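Local coordinates for protein OXA-46 oxacillinase (Pseudomonas aeruginosa, PDB 3IF6) that probably hydrolyses beta-lactam antibiotics to substituted beta-amino acids as a class D serine beta-lactamase, and so contributes to antibiotic resistance, at residues V221-W226 / P230-L235; A47-A52 / L178-L183. One frame throughout, in Å; residues are numbered along the deposited sequence.

Contact 1: residues V221-W226 / P230-L235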
loop_
_atom_site.group_PDB
_atom_site.type_symbol
_atom_site.label_atom_id
_atom_site.label_comp_id
_atom_site.label_asym_id
_atom_site.label_seq_id
_atom_site.Cartn_x
_atom_site.Cartn_y
_atom_site.Cartn_z
ATOM N N VAL B 221 -13.201 -5.047 -8.396
ATOM C CA VAL B 221 -13.685 -4.164 -7.315
ATOM C C VAL B 221 -12.538 -3.527 -6.542
ATOM O O VAL B 221 -11.488 -4.144 -6.366
ATOM C CB VAL B 221 -14.618 -4.913 -6.309
ATOM C CG1 VAL B 221 -15.713 -5.682 -7.038
ATOM C CG2 VAL B 221 -13.793 -5.859 -5.344
ATOM N N GLY B 222 -12.740 -2.315 -6.058
ATOM C CA GLY B 222 -11.782 -1.669 -5.158
ATOM C C GLY B 222 -11.922 -0.144 -5.143
ATOM O O GLY B 222 -13.046 0.392 -5.208
ATOM N N TRP B 223 -10.781 0.546 -5.038
ATOM C CA TRP B 223 -10.750 2.006 -5.154
ATOM C C TRP B 223 -9.378 2.570 -5.489
ATOM O O TRP B 223 -8.366 1.917 -5.304
ATOM C CB TRP B 223 -11.288 2.681 -3.888
ATOM C CG TRP B 223 -10.426 2.571 -2.652
ATOM C CD1 TRP B 223 -9.425 3.430 -2.267
ATOM C CD2 TRP B 223 -10.511 1.561 -1.628
ATOM N NE1 TRP B 223 -8.885 3.012 -1.081
ATOM C CE2 TRP B 223 -9.533 1.871 -0.662
ATOM C CE3 TRP B 223 -11.325 0.431 -1.438
ATOM C CZ2 TRP B 223 -9.348 1.100 0.494
ATOM C CZ3 TRP B 223 -11.155 -0.335 -0.303
ATOM C CH2 TRP B 223 -10.158 -0.001 0.656
ATOM N N ILE B 224 -9.395 3.789 -6.008
ATOM C CA ILE B 224 -8.222 4.603 -6.225
ATOM C C ILE B 224 -8.279 5.855 -5.301
ATOM O O ILE B 224 -9.243 6.619 -5.340
ATOM C CB ILE B 224 -8.065 4.953 -7.741
ATOM C CG1 ILE B 224 -6.744 5.691 -7.978
ATOM C CG2 ILE B 224 -9.286 5.736 -8.270
ATOM C CD1 ILE B 224 -6.236 5.578 -9.333
ATOM N N GLU B 225 -7.283 6.003 -4.424
ATOM C CA GLU B 225 -7.129 7.178 -3.554
ATOM C C GLU B 225 -6.294 8.290 -4.211
ATOM O O GLU B 225 -5.270 8.029 -4.830
ATOM C CB GLU B 225 -6.465 6.822 -2.226
ATOM C CG GLU B 225 -6.673 5.411 -1.728
ATOM C CD GLU B 225 -6.007 5.175 -0.396
ATOM O OE1 GLU B 225 -5.019 5.870 -0.082
ATOM O OE2 GLU B 225 -6.470 4.298 0.352
ATOM N N TRP B 226 -6.761 9.526 -4.049
ATOM C CA TRP B 226 -6.056 10.732 -4.465
ATOM C C TRP B 226 -6.009 11.634 -3.232
ATOM O O TRP B 226 -6.631 11.298 -2.219
ATOM C CB TRP B 226 -6.771 11.441 -5.622
ATOM C CG TRP B 226 -6.893 10.681 -6.880
ATOM C CD1 TRP B 226 -7.905 9.844 -7.223
ATOM C CD2 TRP B 226 -6.000 10.711 -7.997
ATOM N NE1 TRP B 226 -7.696 9.338 -8.480
ATOM C CE2 TRP B 226 -6.534 9.858 -8.981
ATOM C CE3 TRP B 226 -4.801 11.376 -8.263
ATOM C CZ2 TRP B 226 -5.896 9.635 -10.222
ATOM C CZ3 TRP B 226 -4.166 11.152 -9.483
ATOM C CH2 TRP B 226 -4.715 10.288 -10.446
ATOM N N PRO B 230 -11.264 9.167 -1.872
ATOM C CA PRO B 230 -11.346 7.939 -2.651
ATOM C C PRO B 230 -12.385 7.975 -3.776
ATOM O O PRO B 230 -13.405 8.691 -3.681
ATOM C CB PRO B 230 -11.735 6.892 -1.606
ATOM C CG PRO B 230 -12.527 7.685 -0.597
ATOM C CD PRO B 230 -12.097 9.119 -0.658
ATOM N N VAL B 231 -12.101 7.209 -4.834
ATOM C CA VAL B 231 -13.104 6.804 -5.813
ATOM C C VAL B 231 -13.257 5.278 -5.712
ATOM O O VAL B 231 -12.383 4.532 -6.130
ATOM C CB VAL B 231 -12.727 7.276 -7.247
ATOM C CG1 VAL B 231 -13.825 6.977 -8.237
ATOM C CG2 VAL B 231 -12.472 8.759 -7.244
ATOM N N PHE B 232 -14.333 4.813 -5.088
ATOM C CA PHE B 232 -14.651 3.377 -5.079
ATOM C C PHE B 232 -15.171 2.948 -6.443
ATOM O O PHE B 232 -15.637 3.796 -7.216
ATOM C CB PHE B 232 -15.627 3.039 -3.950
ATOM C CG PHE B 232 -15.094 3.398 -2.580
ATOM C CD1 PHE B 232 -15.201 4.706 -2.090
ATOM C CD2 PHE B 232 -14.448 2.439 -1.788
ATOM C CE1 PHE B 232 -14.698 5.044 -0.822
ATOM C CE2 PHE B 232 -13.956 2.768 -0.541
ATOM C CZ PHE B 232 -14.083 4.087 -0.058
ATOM N N PHE B 233 -15.027 1.654 -6.758
ATOM C CA PHE B 233 -15.571 1.054 -7.993
ATOM C C PHE B 233 -15.915 -0.403 -7.762
ATOM O O PHE B 233 -15.359 -1.047 -6.887
ATOM C CB PHE B 233 -14.675 1.236 -9.234
ATOM C CG PHE B 233 -13.298 0.632 -9.100
ATOM C CD1 PHE B 233 -13.060 -0.681 -9.489
ATOM C CD2 PHE B 233 -12.220 1.396 -8.572
ATOM C CE1 PHE B 233 -11.766 -1.253 -9.355
ATOM C CE2 PHE B 233 -10.935 0.842 -8.433
ATOM C CZ PHE B 233 -10.709 -0.484 -8.821
ATOM N N ALA B 234 -16.904 -0.882 -8.498
ATOM C CA ALA B 234 -17.336 -2.244 -8.460
ATOM C C ALA B 234 -18.038 -2.495 -9.786
ATOM O O ALA B 234 -19.136 -1.971 -10.038
ATOM C CB ALA B 234 -18.257 -2.476 -7.317
ATOM N N LEU B 235 -17.358 -3.259 -10.634
ATOM C CA LEU B 235 -17.814 -3.638 -11.955
ATOM C C LEU B 235 -18.024 -5.141 -11.949
ATOM O O LEU B 235 -17.293 -5.851 -11.267
ATOM C CB LEU B 235 -16.799 -3.215 -13.051
ATOM C CG LEU B 235 -16.844 -3.928 -14.432
ATOM C CD1 LEU B 235 -16.524 -3.028 -15.628
ATOM C CD2 LEU B 235 -16.006 -5.228 -14.494
#

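Contact 2: residues A47-A52 / L178-L183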
loop_
_atom_site.group_PDB
_atom_site.type_symbol
_atom_site.label_atom_id
_atom_site.label_comp_id
_atom_site.label_asym_id
_atom_site.label_seq_id
_atom_site.Cartn_x
_atom_site.Cartn_y
_atom_site.Cartn_z
ATOM N N ALA B 47 -18.625 5.060 -6.667
ATOM C CA ALA B 47 -18.766 6.020 -5.580
ATOM C C ALA B 47 -17.589 6.993 -5.511
ATOM O O ALA B 47 -16.618 6.746 -4.805
ATOM C CB ALA B 47 -18.917 5.283 -4.264
ATOM N N ASP B 48 -17.708 8.136 -6.159
ATOM C CA ASP B 48 -16.661 9.134 -6.155
ATOM C C ASP B 48 -16.815 10.101 -4.995
ATOM O O ASP B 48 -17.783 10.800 -4.881
ATOM C CB ASP B 48 -16.647 9.887 -7.471
ATOM C CG ASP B 48 -15.698 10.982 -7.458
ATOM O OD1 ASP B 48 -15.295 11.335 -6.364
ATOM O OD2 ASP B 48 -15.329 11.484 -8.504
ATOM N N GLU B 49 -15.851 10.088 -4.096
ATOM C CA GLU B 49 -15.932 10.861 -2.876
ATOM C C GLU B 49 -14.907 11.965 -2.603
ATOM O O GLU B 49 -14.808 12.442 -1.491
ATOM C CB GLU B 49 -16.150 9.929 -1.694
ATOM C CG GLU B 49 -17.374 9.102 -1.878
ATOM C CD GLU B 49 -17.583 8.075 -0.808
ATOM O OE1 GLU B 49 -16.810 8.015 0.147
ATOM O OE2 GLU B 49 -18.555 7.325 -0.913
ATOM N N ARG B 50 -14.147 12.356 -3.610
ATOM C CA ARG B 50 -13.149 13.395 -3.442
ATOM C C ARG B 50 -13.708 14.769 -3.071
ATOM O O ARG B 50 -13.237 15.437 -2.172
ATOM C CB ARG B 50 -12.337 13.515 -4.709
ATOM C CG ARG B 50 -11.762 12.253 -5.205
ATOM C CD ARG B 50 -11.217 12.438 -6.578
ATOM N NE ARG B 50 -12.183 12.058 -7.580
ATOM C CZ ARG B 50 -12.004 12.146 -8.878
ATOM N NH1 ARG B 50 -10.893 12.597 -9.391
ATOM N NH2 ARG B 50 -12.958 11.769 -9.655
ATOM N N GLN B 51 -14.755 15.168 -3.752
ATOM C CA GLN B 51 -15.468 16.419 -3.423
ATOM C C GLN B 51 -16.311 16.300 -2.123
ATOM O O GLN B 51 -16.680 15.191 -1.687
ATOM C CB GLN B 51 -16.332 16.868 -4.624
ATOM C CG GLN B 51 -15.613 16.779 -6.005
ATOM C CD GLN B 51 -15.569 15.343 -6.612
ATOM O OE1 GLN B 51 -16.187 14.397 -6.088
ATOM N NE2 GLN B 51 -14.848 15.192 -7.728
ATOM N N ALA B 52 -16.596 17.446 -1.502
ATOM C CA ALA B 52 -17.435 17.520 -0.282
ATOM C C ALA B 52 -18.752 16.732 -0.418
ATOM O O ALA B 52 -19.194 16.050 0.523
ATOM C CB ALA B 52 -17.706 18.991 0.102
ATOM N N LEU B 178 -14.297 -0.665 5.009
ATOM C CA LEU B 178 -12.908 -1.101 5.108
ATOM C C LEU B 178 -11.944 0.074 5.047
ATOM O O LEU B 178 -11.082 0.218 5.917
ATOM C CB LEU B 178 -12.582 -2.127 4.012
ATOM C CG LEU B 178 -11.149 -2.677 3.912
ATOM C CD1 LEU B 178 -10.601 -3.231 5.241
ATOM C CD2 LEU B 178 -11.047 -3.720 2.819
ATOM N N TYR B 179 -12.119 0.909 4.031
ATOM C CA TYR B 179 -11.406 2.163 3.899
ATOM C C TYR B 179 -11.420 3.060 5.154
ATOM O O TYR B 179 -10.406 3.701 5.465
ATOM C CB TYR B 179 -12.012 2.943 2.747
ATOM C CG TYR B 179 -11.382 4.278 2.515
ATOM C CD1 TYR B 179 -10.146 4.385 1.869
ATOM C CD2 TYR B 179 -12.021 5.452 2.913
ATOM C CE1 TYR B 179 -9.566 5.613 1.626
ATOM C CE2 TYR B 179 -11.432 6.688 2.684
ATOM C CZ TYR B 179 -10.199 6.758 2.039
ATOM O OH TYR B 179 -9.607 7.984 1.788
ATOM N N ARG B 180 -12.559 3.139 5.843
ATOM C CA ARG B 180 -12.707 4.048 6.988
ATOM C C ARG B 180 -12.424 3.368 8.333
ATOM O O ARG B 180 -12.689 3.948 9.396
ATOM C CB ARG B 180 -14.123 4.644 7.021
ATOM C CG ARG B 180 -14.368 5.750 6.047
ATOM C CD ARG B 180 -15.835 5.762 5.606
ATOM N NE ARG B 180 -16.000 6.230 4.221
ATOM C CZ ARG B 180 -15.243 7.156 3.619
ATOM N NH1 ARG B 180 -14.259 7.773 4.282
ATOM N NH2 ARG B 180 -15.475 7.483 2.347
ATOM N N ASN B 181 -11.913 2.137 8.262
ATOM C CA ASN B 181 -11.536 1.313 9.419
ATOM C C ASN B 181 -12.728 0.934 10.288
ATOM O O ASN B 181 -12.567 0.474 11.422
ATOM C CB ASN B 181 -10.367 1.950 10.204
ATOM C CG ASN B 181 -9.176 2.247 9.304
ATOM O OD1 ASN B 181 -8.596 1.320 8.708
ATOM N ND2 ASN B 181 -8.837 3.537 9.151
ATOM N N GLN B 182 -13.911 1.063 9.684
ATOM C CA GLN B 182 -15.195 0.841 10.336
ATOM C C GLN B 182 -15.597 -0.621 10.555
ATOM O O GLN B 182 -16.581 -0.875 11.242
ATOM C CB GLN B 182 -16.318 1.515 9.549
ATOM C CG GLN B 182 -16.196 3.029 9.359
ATOM C CD GLN B 182 -17.441 3.639 8.673
ATOM O OE1 GLN B 182 -18.077 3.025 7.790
ATOM N NE2 GLN B 182 -17.794 4.853 9.091
ATOM N N LEU B 183 -14.874 -1.582 9.989
ATOM C CA LEU B 183 -15.260 -2.989 10.125
ATOM C C LEU B 183 -14.956 -3.597 11.504
ATOM O O LEU B 183 -14.010 -3.180 12.175
ATOM C CB LEU B 183 -14.606 -3.826 9.015
ATOM C CG LEU B 183 -15.162 -3.729 7.585
ATOM C CD1 LEU B 183 -14.172 -4.347 6.589
ATOM C CD2 LEU B 183 -16.560 -4.355 7.455
#

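Contact 1: residues V221-W226 / P230-L235
With chi1 at 60°, Phe233 has CG between its backbone N and carbonyl carbon, and its ring folds across onto Gly222; Trp223 has a similar chi1 of 70°, yet its indole leads away from the partner strand, beside Phe232. These residues belong to an antiparallel beta hairpin, strands 217-226 and 229-238, within the main sheet of the class D beta-lactamase fold. Gly222 and Phe233 form a hydrogen-bonded pair: Gly222 N reaches Phe233 O at 3.0 Å, and Phe233 N returns to Gly222 O at 2.8 Å. Ile224 and Val231 repeat this pairing, with Ile224 CG2 3.9 Å from Val231 CB alongside. Gly222 CA sits over the Phe233 ring in a CH-pi contact, 4.2 Å from its centroid, on the sheet side of Ile224 and Val231, where Leu257 of helix 247-259 packs. On the opposite side of the sheet, Trp223 CE3 lies 3.6 Å from Phe232 CE2, the indole five-membered ring and the Phe232 ring oblique at 49°, and Tyr179 meets both residues edge-to-face. Glu225, salt-bridged through OE2 to Arg208, fixes the indole: Trp223 NE1 donates to the anti lone pair of Glu225 OE2 at 3.1 Å, nearly straight, with the oxygen in the indole plane.

Contact 2: residues A47-A52 / L178-L183
Glu49 and Arg180 reach towards each other from backbones that stay far apart, and one salt bridge, OE1 of Glu49 to NH2 of Arg180 at 2.6 Å, carries the contact. The Glu49 chain is extended beyond CG (chi2 175°), whereas that of Arg180 bends at chi2 and chi3 to bring NH2 forward. Carboxylate and guanidinium are nearly coplanar, 13° apart, with OE1 at the guanidinium edge. CD2 of Tyr179 lies 3.5 Å above the guanidinium plane of Arg180, offset toward its rim. A second cation, Arg176, pairs with OE2 of the buried Glu49, so both carboxylate oxygens face arginines, which would probably favour the ionised acid.

Beyond this close-set centre the contact is sparse: the two segments bury only 60 Å² together, and Gln51, Ala52 and Gln182 are exposed. Each segment also has local bonds, and Arg50 reaches O of Ile260 and Asp261. Asp48 OD1 accepts from Arg50 N at 3.2 Å in an Asx turn, and Asp48 OD2 salt-bridges Arg50 NH2 at 2.7 Å. Asn181, at positive phi, sends its N to Leu178 O at 3.1 Å, while Gln182 N bonds Lys177 O: the Schellman motif that terminates helix 168-179.

From the N terminus, strand 42-48 runs out into the loop that follows, residues 49-52, and contact 2 closes the long excursion after it, 125 residues rich in helix and including the predicted acyl-ester serine, Ser72, when the end of helix 168-179 arrives. The chain then passes through helix 187-196 and two further strands before contact 1 closes a hairpin with three residues between its segments. The two loops therefore lie in series, neither nested nor crossed. In space they adjoin: strand 229-238 pairs with strand 42-48 through probable backbone hydrogen bonds, Pro230 O to Glu49 N and Phe232 N to Ala47 O. Tyr179, at the end of helix 168-179, packs on the hairpin and so joins the two contacts.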